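Local coordinates for plasmin and fibronectin-binding protein A (Streptococcus pneumoniae, PDB 4MR0), which acts as a surface adhesin and invasin of the pneumococcus, binding host fibronectin, plasmin, plasminogen and serum albumin, at residues P190-M195 / A245-N250; I270-S275 / I305-L310; N277-N282 / T330-Y335; G323-N328 / N360-K365; I349-Q354 / T382-V387. All coordinates share one frame; numbering follows the deposited sequence.

All five contacts join neighbouring rungs of a parallel beta-helix. Contacts 1, 2 and 5 are buried. Contacts 3 and 4 are partly buried and carry more polar side chains. Strand 243-252 of contact 1 pairs with strand 270-273 of contact 2, so these two continue one ladder. Contacts 2 and 3 lie on different faces and share the apolar interior, where Ile-305 meets Ile-331 and Val-280. Contact 4 sits at a corner; the chain runs on from it into strands 329-337 and 364-372, and the first of these is in contact 3. Contact 1 sets two phenylalanines side by side, contact 2 binds manganese, contacts 3 and 4 bond side chains near the surface, and contact 5 relies on one hydroxyl-amide bond and a water.

Contact 1. Residues P190-M195 / A245-N250; sequences PSIVFM and AFAIGN
Ala-245 meets the other rung through its carbonyl. Its O accepts the N-H of Phe-194 at 2.8 Å, with the donor tilted 24° from the carbonyl plane. The CG2 branch of Ile-192 packs on the same peptide, 3.7 Å from Ala-245 C. CG1 of Ile-192 lies beside the backbone N (chi1 -60°), which leaves CG2 anti to it and facing the neighbouring rung. Phe-246 comes next and pairs with Phe-194. The two side chains lie alongside each other and point the same way. Their rings are nearly parallel but slid apart, with centroids 5.2 Å apart and planes at 25°. The rings therefore barely overlap. Phe-246 CD1 instead approaches Phe-194 CB at 3.6 Å, and Phe-194 CD2 sits over one face of the Phe-246 ring. Like residues at matching places on neighbouring rungs are a feature of the parallel beta-helix, the fold of this part of the adhesin. Tyr-216 meets both rings edge-to-face, and Ile-221 also packs on them. Ala-247 follows, on the other face of the sheet with Met-195. Its N-H bonds to Phe-194 O at 2.8 Å, in the carbonyl plane. Its CB touches Met-195 CG at 3.5 Å. Its carbonyl O receives a CA-H contact from Met-195 CA at 3.4 Å. Further on, Gly-249 N bonds to Thr-196 OG1, just past Met-195.

Contact 2. Residues I270-S275 / I305-L310; sequences IQIAGS and IQIEPL. With MN (manganese (II) ion), chain G.
Gln-271, Gln-306 and Glu-308 meet at a manganese ion on one face of two parallel beta-helix rungs. Strands 270-273 and 306-308 run 13° apart and are joined by a regular parallel ladder. Gln-306 N to Ile-270 O and Ile-272 N to Gln-306 O are both 2.9 Å. Glu-308 N bonds to Ile-272 O in the same way. The metal face is the tightly gripped part. Gln-271 and Gln-306 lie alongside each other, with amide planes 36° apart. Each gives its OE1 to the ion, at 2.3 Å from Gln-271 OE1 and 2.2 Å from Gln-306 OE1. Glu-308 has CG between its N and carbonyl carbon (chi1 67°). This torsion, with the extended chain beyond, brings the carboxylate back toward the other rung, where both oxygens chelate the ion. Gly-314 O is the remaining protein ligand. The positive ion probably offsets the repulsion between these close oxygens, such as Gln-306 OE1 and Glu-308 OE2 at 3.1 Å. Gln-271 NE2 bonds to Tyr-317 OH, which would fix the turn of that amide. The opposite face is looser but no more exposed. There the isoleucines stack in file, and Ile-272 CD1 comes only to 4.4 Å from Ile-305 CG2. Neither face opens to solvent, since every touching residue is buried. The last ladder bond, Gly-274 N to Glu-308 O, lengthens to 3.3 Å. Beside it, Leu-310 CD1 rests on Ala-273 CB at 3.7 Å.

Contact 3. Residues N277-N282 / T330-Y335; sequences NVLVDN and TIQNSY
The first torsions of Asp-281 and Gln-332 differ and bring their ends together. Asp-281 has CG anti to its N (chi1 -176°), while Gln-332 has CG between N and carbonyl carbon (chi1 59°). The two side chains cross, with carboxylate and amide planes 76° apart. They belong to adjacent parallel rungs of the beta-helix, on strands 278-281 and 330-332. Asp-281 OD1 receives two side-chain amides. Asn-333 ND2 bonds to it at 3.0 Å, on the syn side and somewhat out of the carboxylate plane. Gln-332 NE2 adds a weak bond to the same oxygen at 3.3 Å. Two donors on one oxygen would be expected to stabilise its negative charge. On the same face, Leu-279 lies alongside Thr-330, and its CD1 reaches Thr-330 O at 3.4 Å. The other face turns to the interior. There Val-280 CG2 touches Ile-331 CD1 at 3.7 Å, next to Ile-305 and Phe-285. The backbone ladder runs straight through: Thr-330 N bonds to Val-278 O, Val-280 N to Thr-330 O and Gln-332 N to Val-280 O. After this the chain turns at exposed Asn-282 and Asn-333. Gln-332 O ends the ladder by accepting twice. Asn-282 N bonds to it at 3.2 Å. Ser-334 OG reaches the same oxygen at 3.0 Å from above the carbonyl plane.

Contact 4. Residues G323-N328 / N360-K365; sequences GKKSEN and NPSNIK
A corner of the parallel beta-helix brings Asn-328 and Asn-363 together, at the same place on two successive rungs. The rungs belong to the PbH1 repeats 326-348 and 361-383. Both asparagines have positive phi, and here the chain turns from one face of the helix to the next. Their side chains cross and are linked by one bond. Matching asparagines at a turn recall the asparagine ladders of other beta-helices, though these amides are not stacked. Asn-363 ND2 bonds to Asn-328 OD1 at 2.7 Å. The amide planes are 80° apart. The donor sits above the carbonyl plane of Asn-328, not on a lone pair. CG of Asn-363 is anti to its N (chi1 -170°), whereas CG of Asn-328 lies beside its own N. With these torsions the amide of Asn-363 crosses that of Asn-328. A calcium ion lies about 3 Å from the side chain of Asn-363 (nearest atoms). A short backbone ladder precedes the corner. Ser-362 N bonds to Ser-326 O, and Asn-328 N bonds to Ser-362 O, each at 3.0 Å. Ser-326 N is buried without a partner. Ser-326 OG turns elsewhere, to Glu-308 O, while Ser-326 CB lies 4.2 Å from Pro-361 CB. On the side of Lys-325 the contact is partly exposed. Its extended chain runs along the neighbouring rung, with CD 3.4 Å from Asn-360 O. The ammonium then closes the contact, Lys-325 NZ donating to Ser-362 OG at 2.8 Å.

Contact 5. Residues I349-Q354 / T382-V387; sequences IGTHYQ and TGFTDV
Gln-354 and Thr-382 make the direct polar bond. Thr-382 OG1 donates to Gln-354 OE1 at 2.7 Å, in the carbonyl plane of the amide. CG of Gln-354 stands between its N and carbonyl carbon (chi1 71°), and the extended chain then carries the amide across to the threonine. Gln-354 NE2 bonds to Asp-426 O, so both ends of the amide are held. One water joins the backbones, lying 3.2 Å from Tyr-353 O and 3.0 Å from Gly-383 O. The buried N atoms of Tyr-353 and Thr-382 have no partner. The remaining contacts are van der Waals packing. Thr-351 CG2 packs against Phe-384 CE1 at 3.5 Å, approaching the ring obliquely. The ring of Phe-384 also stacks on that of Phe-381, just before this segment. Thr-382 CG2 rests on the backbone of the neighbouring rung, 3.8 Å from His-352 C. Gly-383 brings its CA within 3.6 Å of Gln-354 CD. The backbone angles of Gly-383 (phi 84°, psi 36°) suit glycine, and its CA sits close against the amide. No strand ladder links the two segments. They are stacked loops at matching places on neighbouring rungs of the parallel beta-helix.

Contact 1. Residues P190-M195 / A245-N250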
# COMPACT_ATOMS: atom_id res chain seq x y z
N PRO A 190 -10.31 6.25 17.80
CA PRO A 190 -9.58 5.28 16.99
C PRO A 190 -9.33 3.97 17.74
O PRO A 190 -9.33 3.93 18.97
CB PRO A 190 -8.28 6.01 16.66
CG PRO A 190 -8.11 6.97 17.80
CD PRO A 190 -9.52 7.47 18.03
N SER A 191 -9.15 2.89 16.98
CA SER A 191 -8.89 1.58 17.56
C SER A 191 -7.59 1.10 16.93
O SER A 191 -7.56 0.14 16.16
CB SER A 191 -10.04 0.61 17.25
OG SER A 191 -9.84 -0.65 17.88
N ILE A 192 -6.51 1.81 17.25
CA ILE A 192 -5.18 1.52 16.74
C ILE A 192 -4.33 1.24 17.98
O ILE A 192 -4.29 2.06 18.90
CB ILE A 192 -4.63 2.73 15.96
CG1 ILE A 192 -5.57 3.04 14.79
CG2 ILE A 192 -3.20 2.46 15.49
CD1 ILE A 192 -5.23 4.32 14.02
N VAL A 193 -3.68 0.09 18.00
CA VAL A 193 -2.88 -0.35 19.15
C VAL A 193 -1.68 0.49 19.58
O VAL A 193 -1.52 0.80 20.76
CB VAL A 193 -2.41 -1.81 18.95
CG1 VAL A 193 -1.72 -2.31 20.20
CG2 VAL A 193 -3.60 -2.69 18.61
N PHE A 194 -0.82 0.85 18.63
CA PHE A 194 0.38 1.63 18.92
C PHE A 194 0.45 2.96 18.18
O PHE A 194 0.13 3.03 16.99
CB PHE A 194 1.63 0.81 18.55
CG PHE A 194 1.78 -0.46 19.32
CD1 PHE A 194 2.12 -0.43 20.67
CD2 PHE A 194 1.57 -1.69 18.70
CE1 PHE A 194 2.26 -1.61 21.39
CE2 PHE A 194 1.71 -2.87 19.41
CZ PHE A 194 2.05 -2.83 20.76
N MET A 195 0.89 4.01 18.89
CA MET A 195 1.06 5.35 18.32
C MET A 195 2.39 5.94 18.81
O MET A 195 2.88 5.56 19.88
CB MET A 195 -0.08 6.26 18.73
CG MET A 195 -1.40 5.96 18.03
SD MET A 195 -2.65 7.24 18.31
CE MET A 195 -4.09 6.55 17.56
N ALA A 245 -2.96 -1.28 13.64
CA ALA A 245 -1.91 -1.63 14.60
C ALA A 245 -0.96 -0.49 14.95
O ALA A 245 -0.63 -0.28 16.13
CB ALA A 245 -1.09 -2.82 14.08
N PHE A 246 -0.51 0.24 13.93
CA PHE A 246 0.44 1.33 14.14
C PHE A 246 0.05 2.66 13.50
O PHE A 246 -0.43 2.70 12.37
CB PHE A 246 1.81 0.95 13.57
CG PHE A 246 2.54 -0.11 14.36
CD1 PHE A 246 3.32 0.24 15.46
CD2 PHE A 246 2.47 -1.45 13.98
CE1 PHE A 246 4.03 -0.73 16.17
CE2 PHE A 246 3.18 -2.42 14.68
CZ PHE A 246 3.96 -2.07 15.78
N ALA A 247 0.27 3.75 14.24
CA ALA A 247 0.04 5.10 13.73
C ALA A 247 1.39 5.77 14.00
O ALA A 247 1.68 6.20 15.12
CB ALA A 247 -1.07 5.80 14.50
N ILE A 248 2.23 5.80 12.97
CA ILE A 248 3.56 6.37 13.05
C ILE A 248 3.57 7.76 12.44
O ILE A 248 3.44 7.92 11.23
CB ILE A 248 4.56 5.46 12.29
CG1 ILE A 248 4.52 4.05 12.88
CG2 ILE A 248 5.97 6.03 12.36
CD1 ILE A 248 5.19 3.01 12.03
N GLY A 249 3.70 8.78 13.28
CA GLY A 249 3.70 10.14 12.78
C GLY A 249 4.85 10.98 13.29
O GLY A 249 5.21 10.90 14.46
N ASN A 250 5.42 11.79 12.40
CA ASN A 250 6.53 12.67 12.74
C ASN A 250 7.65 11.87 13.40
O ASN A 250 8.34 12.36 14.30
CB ASN A 250 6.06 13.77 13.70
CG ASN A 250 6.93 15.03 13.63
OD1 ASN A 250 6.84 15.91 14.50
ND2 ASN A 250 7.76 15.11 12.61

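Contact 2. Residues I270-S275 / I305-L310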
# COMPACT_ATOMS: atom_id res chain seq x y z
N ILE A 270 -1.09 -0.18 9.24
CA ILE A 270 -0.03 0.76 9.53
C ILE A 270 -0.19 2.06 8.76
O ILE A 270 -0.50 2.04 7.57
CB ILE A 270 1.35 0.17 9.14
CG1 ILE A 270 1.64 -1.10 9.95
CG2 ILE A 270 2.45 1.21 9.37
CD1 ILE A 270 2.89 -1.85 9.49
N GLN A 271 0.01 3.18 9.44
CA GLN A 271 -0.03 4.49 8.80
C GLN A 271 1.31 5.15 9.11
O GLN A 271 1.70 5.25 10.27
CB GLN A 271 -1.16 5.37 9.35
CG GLN A 271 -2.56 4.91 8.95
CD GLN A 271 -3.65 5.76 9.58
OE1 GLN A 271 -3.90 6.89 9.15
NE2 GLN A 271 -4.29 5.22 10.61
N ILE A 272 2.00 5.57 8.06
CA ILE A 272 3.30 6.21 8.19
C ILE A 272 3.09 7.59 7.61
O ILE A 272 2.94 7.74 6.40
CB ILE A 272 4.36 5.44 7.36
CG1 ILE A 272 4.46 4.00 7.87
CG2 ILE A 272 5.72 6.13 7.45
CD1 ILE A 272 5.26 3.07 6.95
N ALA A 273 3.07 8.59 8.49
CA ALA A 273 2.82 9.97 8.09
C ALA A 273 3.90 10.92 8.56
O ALA A 273 4.22 10.97 9.75
CB ALA A 273 1.47 10.42 8.65
N GLY A 274 4.45 11.69 7.63
CA GLY A 274 5.50 12.63 7.97
C GLY A 274 6.64 11.96 8.70
O GLY A 274 7.28 12.57 9.56
N SER A 275 6.91 10.71 8.35
CA SER A 275 7.99 9.97 9.01
C SER A 275 9.11 9.60 8.05
O SER A 275 8.87 9.31 6.87
CB SER A 275 7.42 8.71 9.67
OG SER A 275 6.52 9.08 10.70
N ILE A 305 -1.13 -0.67 4.46
CA ILE A 305 0.03 0.13 4.83
C ILE A 305 -0.09 1.42 4.03
O ILE A 305 0.11 1.43 2.81
CB ILE A 305 1.37 -0.54 4.48
CG1 ILE A 305 1.53 -1.84 5.28
CG2 ILE A 305 2.51 0.42 4.82
CD1 ILE A 305 2.82 -2.59 4.96
N GLN A 306 -0.46 2.49 4.71
CA GLN A 306 -0.60 3.79 4.06
C GLN A 306 0.64 4.61 4.35
O GLN A 306 1.12 4.66 5.48
CB GLN A 306 -1.86 4.50 4.60
CG GLN A 306 -2.09 5.89 4.01
CD GLN A 306 -3.35 6.54 4.57
OE1 GLN A 306 -3.64 6.42 5.76
NE2 GLN A 306 -4.09 7.23 3.72
N ILE A 307 1.17 5.24 3.31
CA ILE A 307 2.35 6.09 3.41
C ILE A 307 1.83 7.43 2.94
O ILE A 307 1.47 7.60 1.77
CB ILE A 307 3.47 5.57 2.49
CG1 ILE A 307 3.81 4.13 2.87
CG2 ILE A 307 4.70 6.48 2.60
CD1 ILE A 307 4.69 3.42 1.84
N GLU A 308 1.80 8.41 3.84
CA GLU A 308 1.22 9.69 3.49
C GLU A 308 1.91 10.87 4.13
O GLU A 308 2.76 10.71 5.01
CB GLU A 308 -0.24 9.67 3.96
CG GLU A 308 -0.30 9.63 5.50
CD GLU A 308 -1.64 9.19 6.05
OE1 GLU A 308 -2.69 9.62 5.51
OE2 GLU A 308 -1.65 8.43 7.05
N PRO A 309 1.57 12.09 3.67
CA PRO A 309 2.18 13.29 4.27
C PRO A 309 1.41 13.49 5.57
O PRO A 309 0.35 12.90 5.76
CB PRO A 309 1.91 14.38 3.22
CG PRO A 309 0.66 13.90 2.54
CD PRO A 309 0.91 12.41 2.40
N LEU A 310 1.93 14.33 6.46
CA LEU A 310 1.28 14.54 7.74
C LEU A 310 0.29 15.71 7.78
O LEU A 310 0.67 16.88 7.87
CB LEU A 310 2.37 14.73 8.82
CG LEU A 310 1.98 14.79 10.30
CD1 LEU A 310 1.22 13.53 10.71
CD2 LEU A 310 3.26 14.93 11.13
MN MN G . -3.92 8.11 7.19

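Contact 3. Residues N277-N282 / T330-Y335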
# COMPACT_ATOMS: atom_id res chain seq x y z
N ASN A 277 12.79 7.33 7.19
CA ASN A 277 13.55 6.13 7.46
C ASN A 277 12.72 5.08 8.19
O ASN A 277 13.05 4.68 9.31
CB ASN A 277 14.79 6.46 8.31
CG ASN A 277 15.83 7.24 7.53
OD1 ASN A 277 16.64 7.97 8.12
ND2 ASN A 277 15.83 7.09 6.21
N VAL A 278 11.63 4.65 7.57
CA VAL A 278 10.77 3.64 8.17
C VAL A 278 10.88 2.37 7.35
O VAL A 278 10.79 2.38 6.12
CB VAL A 278 9.29 4.07 8.18
CG1 VAL A 278 8.46 3.01 8.91
CG2 VAL A 278 9.15 5.42 8.86
N LEU A 279 11.08 1.26 8.05
CA LEU A 279 11.20 -0.04 7.41
C LEU A 279 10.18 -1.01 7.99
O LEU A 279 10.02 -1.11 9.20
CB LEU A 279 12.61 -0.61 7.64
CG LEU A 279 12.89 -2.04 7.16
CD1 LEU A 279 12.85 -2.08 5.64
CD2 LEU A 279 14.26 -2.51 7.67
N VAL A 280 9.47 -1.70 7.10
CA VAL A 280 8.53 -2.74 7.49
C VAL A 280 9.17 -3.92 6.77
O VAL A 280 9.32 -3.89 5.55
CB VAL A 280 7.12 -2.46 6.94
CG1 VAL A 280 6.21 -3.65 7.23
CG2 VAL A 280 6.55 -1.19 7.60
N ASP A 281 9.58 -4.94 7.51
CA ASP A 281 10.27 -6.07 6.91
C ASP A 281 9.83 -7.44 7.41
O ASP A 281 9.48 -7.61 8.58
CB ASP A 281 11.78 -5.87 7.15
CG ASP A 281 12.65 -6.94 6.47
OD1 ASP A 281 12.25 -7.51 5.44
OD2 ASP A 281 13.78 -7.18 6.97
N ASN A 282 9.82 -8.41 6.50
CA ASN A 282 9.50 -9.81 6.81
C ASN A 282 8.25 -10.02 7.66
O ASN A 282 8.23 -10.86 8.57
CB ASN A 282 10.73 -10.43 7.49
CG ASN A 282 10.65 -11.95 7.56
OD1 ASN A 282 10.20 -12.60 6.63
ND2 ASN A 282 11.11 -12.51 8.68
N THR A 330 10.57 1.93 3.25
CA THR A 330 10.76 0.68 2.53
C THR A 330 9.91 -0.43 3.13
O THR A 330 9.98 -0.70 4.34
CB THR A 330 12.25 0.20 2.57
OG1 THR A 330 13.11 1.19 2.00
CG2 THR A 330 12.42 -1.11 1.77
N ILE A 331 9.11 -1.06 2.28
CA ILE A 331 8.27 -2.19 2.69
C ILE A 331 8.92 -3.32 1.90
O ILE A 331 9.03 -3.23 0.68
CB ILE A 331 6.80 -2.02 2.21
CG1 ILE A 331 6.29 -0.63 2.57
CG2 ILE A 331 5.92 -3.08 2.88
CD1 ILE A 331 6.26 -0.32 4.06
N GLN A 332 9.35 -4.39 2.57
CA GLN A 332 10.01 -5.47 1.85
C GLN A 332 9.86 -6.84 2.46
O GLN A 332 9.60 -6.97 3.65
CB GLN A 332 11.51 -5.17 1.74
CG GLN A 332 12.18 -5.00 3.10
CD GLN A 332 13.68 -4.85 3.00
OE1 GLN A 332 14.19 -4.19 2.09
NE2 GLN A 332 14.40 -5.46 3.94
N ASN A 333 10.02 -7.86 1.62
CA ASN A 333 9.96 -9.26 2.04
C ASN A 333 8.75 -9.62 2.88
O ASN A 333 8.82 -10.51 3.74
CB ASN A 333 11.23 -9.62 2.81
CG ASN A 333 12.49 -9.12 2.12
OD1 ASN A 333 12.63 -9.24 0.90
ND2 ASN A 333 13.41 -8.55 2.89
N SER A 334 7.63 -8.96 2.62
CA SER A 334 6.43 -9.23 3.39
C SER A 334 5.31 -9.85 2.58
O SER A 334 5.28 -9.74 1.36
CB SER A 334 5.95 -7.93 4.06
OG SER A 334 6.94 -7.45 4.95
N TYR A 335 4.40 -10.51 3.28
CA TYR A 335 3.28 -11.18 2.64
C TYR A 335 1.95 -10.51 2.96
O TYR A 335 1.70 -10.10 4.10
CB TYR A 335 3.27 -12.65 3.08
CG TYR A 335 2.07 -13.43 2.62
CD1 TYR A 335 0.85 -13.33 3.30
CD2 TYR A 335 2.13 -14.27 1.51
CE1 TYR A 335 -0.27 -14.04 2.88
CE2 TYR A 335 1.02 -14.99 1.08
CZ TYR A 335 -0.18 -14.87 1.77
OH TYR A 335 -1.29 -15.55 1.35

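Contact 4. Residues G323-N328 / N360-K365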
# COMPACT_ATOMS: atom_id res chain seq x y z
N GLY A 323 1.55 19.24 6.19
CA GLY A 323 1.88 18.38 5.07
C GLY A 323 3.29 17.80 4.97
O GLY A 323 3.76 17.52 3.86
N LYS A 324 3.95 17.62 6.11
CA LYS A 324 5.30 17.05 6.13
C LYS A 324 5.29 15.70 5.40
O LYS A 324 4.43 14.86 5.65
CB LYS A 324 5.75 16.87 7.58
CG LYS A 324 7.20 16.47 7.76
CD LYS A 324 7.52 16.34 9.24
CE LYS A 324 8.98 16.00 9.46
NZ LYS A 324 9.34 14.72 8.79
N LYS A 325 6.25 15.49 4.51
CA LYS A 325 6.29 14.24 3.76
C LYS A 325 6.91 13.09 4.54
O LYS A 325 7.55 13.31 5.58
CB LYS A 325 7.09 14.41 2.47
CG LYS A 325 8.61 14.54 2.68
CD LYS A 325 9.33 14.54 1.33
CE LYS A 325 10.83 14.75 1.47
NZ LYS A 325 11.49 14.75 0.13
N SER A 326 6.68 11.88 4.05
CA SER A 326 7.29 10.69 4.62
C SER A 326 8.44 10.52 3.63
O SER A 326 8.31 10.89 2.46
CB SER A 326 6.34 9.50 4.58
OG SER A 326 5.43 9.57 5.66
N GLU A 327 9.55 9.96 4.07
CA GLU A 327 10.70 9.85 3.20
C GLU A 327 11.54 8.64 3.57
O GLU A 327 11.66 8.30 4.74
CB GLU A 327 11.49 11.16 3.34
CG GLU A 327 12.88 11.19 2.77
CD GLU A 327 13.59 12.49 3.11
OE1 GLU A 327 13.10 13.22 4.00
OE2 GLU A 327 14.64 12.77 2.49
N ASN A 328 12.12 7.99 2.56
CA ASN A 328 12.93 6.80 2.79
C ASN A 328 12.11 5.72 3.51
O ASN A 328 12.48 5.26 4.58
CB ASN A 328 14.18 7.13 3.62
CG ASN A 328 15.00 8.27 3.02
OD1 ASN A 328 14.91 8.56 1.83
ND2 ASN A 328 15.83 8.91 3.86
N ASN A 360 4.90 15.53 -1.28
CA ASN A 360 4.88 14.14 -1.72
C ASN A 360 5.85 13.20 -1.02
O ASN A 360 7.05 13.49 -0.92
CB ASN A 360 5.16 14.08 -3.23
CG ASN A 360 3.99 14.56 -4.08
OD1 ASN A 360 3.05 15.19 -3.59
ND2 ASN A 360 4.05 14.27 -5.38
N PRO A 361 5.35 12.07 -0.48
CA PRO A 361 6.28 11.14 0.17
C PRO A 361 7.30 10.75 -0.92
O PRO A 361 6.92 10.52 -2.07
CB PRO A 361 5.38 9.98 0.56
CG PRO A 361 4.10 10.69 0.96
CD PRO A 361 3.95 11.75 -0.14
N SER A 362 8.58 10.67 -0.57
CA SER A 362 9.60 10.35 -1.56
C SER A 362 10.58 9.24 -1.15
O SER A 362 10.77 8.99 0.04
CB SER A 362 10.39 11.62 -1.93
OG SER A 362 11.11 12.12 -0.82
N ASN A 363 11.19 8.61 -2.15
CA ASN A 363 12.12 7.50 -1.97
C ASN A 363 11.41 6.38 -1.23
O ASN A 363 11.80 5.98 -0.12
CB ASN A 363 13.39 7.94 -1.22
CG ASN A 363 14.47 6.86 -1.24
OD1 ASN A 363 14.44 5.94 -2.06
ND2 ASN A 363 15.45 6.98 -0.34
N ILE A 364 10.36 5.89 -1.88
CA ILE A 364 9.51 4.83 -1.37
C ILE A 364 9.89 3.57 -2.12
O ILE A 364 9.76 3.50 -3.34
CB ILE A 364 8.03 5.15 -1.64
CG1 ILE A 364 7.70 6.57 -1.15
CG2 ILE A 364 7.13 4.12 -0.98
CD1 ILE A 364 7.87 6.75 0.35
N LYS A 365 10.36 2.56 -1.39
CA LYS A 365 10.77 1.31 -2.00
C LYS A 365 9.87 0.17 -1.55
O LYS A 365 9.69 -0.04 -0.36
CB LYS A 365 12.22 1.00 -1.64
CG LYS A 365 13.20 2.04 -2.14
CD LYS A 365 14.63 1.72 -1.69
CE LYS A 365 15.61 2.71 -2.29
NZ LYS A 365 16.96 2.59 -1.67

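Contact 5. Residues I349-Q354 / T382-V387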
# COMPACT_ATOMS: atom_id res chain seq x y z
N ILE A 349 -0.56 -1.53 -0.18
CA ILE A 349 0.26 -0.36 0.10
C ILE A 349 -0.07 0.84 -0.77
O ILE A 349 -0.34 0.69 -1.96
CB ILE A 349 1.77 -0.68 -0.15
CG1 ILE A 349 2.18 -1.93 0.62
CG2 ILE A 349 2.64 0.51 0.27
CD1 ILE A 349 3.53 -2.49 0.19
N GLY A 350 -0.03 2.03 -0.18
CA GLY A 350 -0.26 3.23 -0.97
C GLY A 350 -0.90 4.37 -0.22
O GLY A 350 -0.75 4.48 0.99
N THR A 351 -1.58 5.23 -0.96
CA THR A 351 -2.29 6.35 -0.37
C THR A 351 -3.25 6.88 -1.42
O THR A 351 -3.14 6.55 -2.60
CB THR A 351 -1.34 7.45 0.15
OG1 THR A 351 -2.08 8.32 1.02
CG2 THR A 351 -0.75 8.25 -1.00
N HIS A 352 -4.19 7.72 -0.99
CA HIS A 352 -5.22 8.21 -1.91
C HIS A 352 -5.52 9.69 -1.73
O HIS A 352 -6.63 10.13 -2.05
CB HIS A 352 -6.49 7.45 -1.62
CG HIS A 352 -6.89 7.49 -0.18
ND1 HIS A 352 -6.37 6.62 0.76
CD2 HIS A 352 -7.68 8.35 0.50
CE1 HIS A 352 -6.82 6.95 1.96
NE2 HIS A 352 -7.61 8.00 1.83
N TYR A 353 -4.57 10.47 -1.23
CA TYR A 353 -4.84 11.88 -0.99
C TYR A 353 -3.62 12.77 -1.10
O TYR A 353 -2.52 12.40 -0.69
CB TYR A 353 -5.45 12.00 0.41
CG TYR A 353 -5.72 13.41 0.89
CD1 TYR A 353 -6.77 14.16 0.37
CD2 TYR A 353 -4.94 13.98 1.90
CE1 TYR A 353 -7.05 15.44 0.86
CE2 TYR A 353 -5.20 15.26 2.38
CZ TYR A 353 -6.26 15.99 1.86
OH TYR A 353 -6.53 17.25 2.35
N GLN A 354 -3.82 13.96 -1.66
CA GLN A 354 -2.77 14.95 -1.81
C GLN A 354 -3.41 16.29 -2.14
O GLN A 354 -4.50 16.34 -2.70
CB GLN A 354 -1.77 14.56 -2.92
CG GLN A 354 -2.31 14.67 -4.34
CD GLN A 354 -1.23 14.47 -5.40
OE1 GLN A 354 -1.30 13.54 -6.21
NE2 GLN A 354 -0.22 15.33 -5.38
N THR A 382 -1.19 8.11 -5.22
CA THR A 382 -1.19 9.38 -5.94
C THR A 382 -0.35 10.30 -5.06
O THR A 382 -0.47 10.26 -3.83
CB THR A 382 -2.61 9.99 -6.11
OG1 THR A 382 -2.51 11.25 -6.80
CG2 THR A 382 -3.28 10.23 -4.76
N GLY A 383 0.51 11.11 -5.66
CA GLY A 383 1.33 12.01 -4.87
C GLY A 383 2.62 11.45 -4.29
O GLY A 383 2.99 11.82 -3.18
N PHE A 384 3.30 10.57 -5.01
CA PHE A 384 4.58 10.02 -4.56
C PHE A 384 5.66 10.48 -5.54
O PHE A 384 5.37 10.72 -6.71
CB PHE A 384 4.59 8.48 -4.57
CG PHE A 384 3.95 7.83 -3.37
CD1 PHE A 384 3.33 8.60 -2.38
CD2 PHE A 384 3.94 6.45 -3.25
CE1 PHE A 384 2.70 7.98 -1.29
CE2 PHE A 384 3.32 5.82 -2.16
CZ PHE A 384 2.70 6.59 -1.18
N THR A 385 6.89 10.60 -5.07
CA THR A 385 8.00 11.00 -5.93
C THR A 385 9.17 10.07 -5.64
O THR A 385 9.53 9.84 -4.49
CB THR A 385 8.41 12.46 -5.68
OG1 THR A 385 7.27 13.31 -5.82
CG2 THR A 385 9.48 12.89 -6.69
N ASP A 386 9.76 9.52 -6.70
CA ASP A 386 10.88 8.59 -6.58
C ASP A 386 10.42 7.33 -5.86
O ASP A 386 10.67 7.13 -4.66
CB ASP A 386 12.05 9.24 -5.83
CG ASP A 386 13.26 8.32 -5.70
OD1 ASP A 386 13.32 7.30 -6.43
OD2 ASP A 386 14.15 8.61 -4.87
N VAL A 387 9.73 6.48 -6.61
CA VAL A 387 9.20 5.23 -6.09
C VAL A 387 9.83 4.07 -6.83
O VAL A 387 10.09 4.15 -8.03
CB VAL A 387 7.68 5.16 -6.31
CG1 VAL A 387 7.13 3.86 -5.74
CG2 VAL A 387 7.00 6.36 -5.67
O HOH W 1 0.59 12.05 -1.36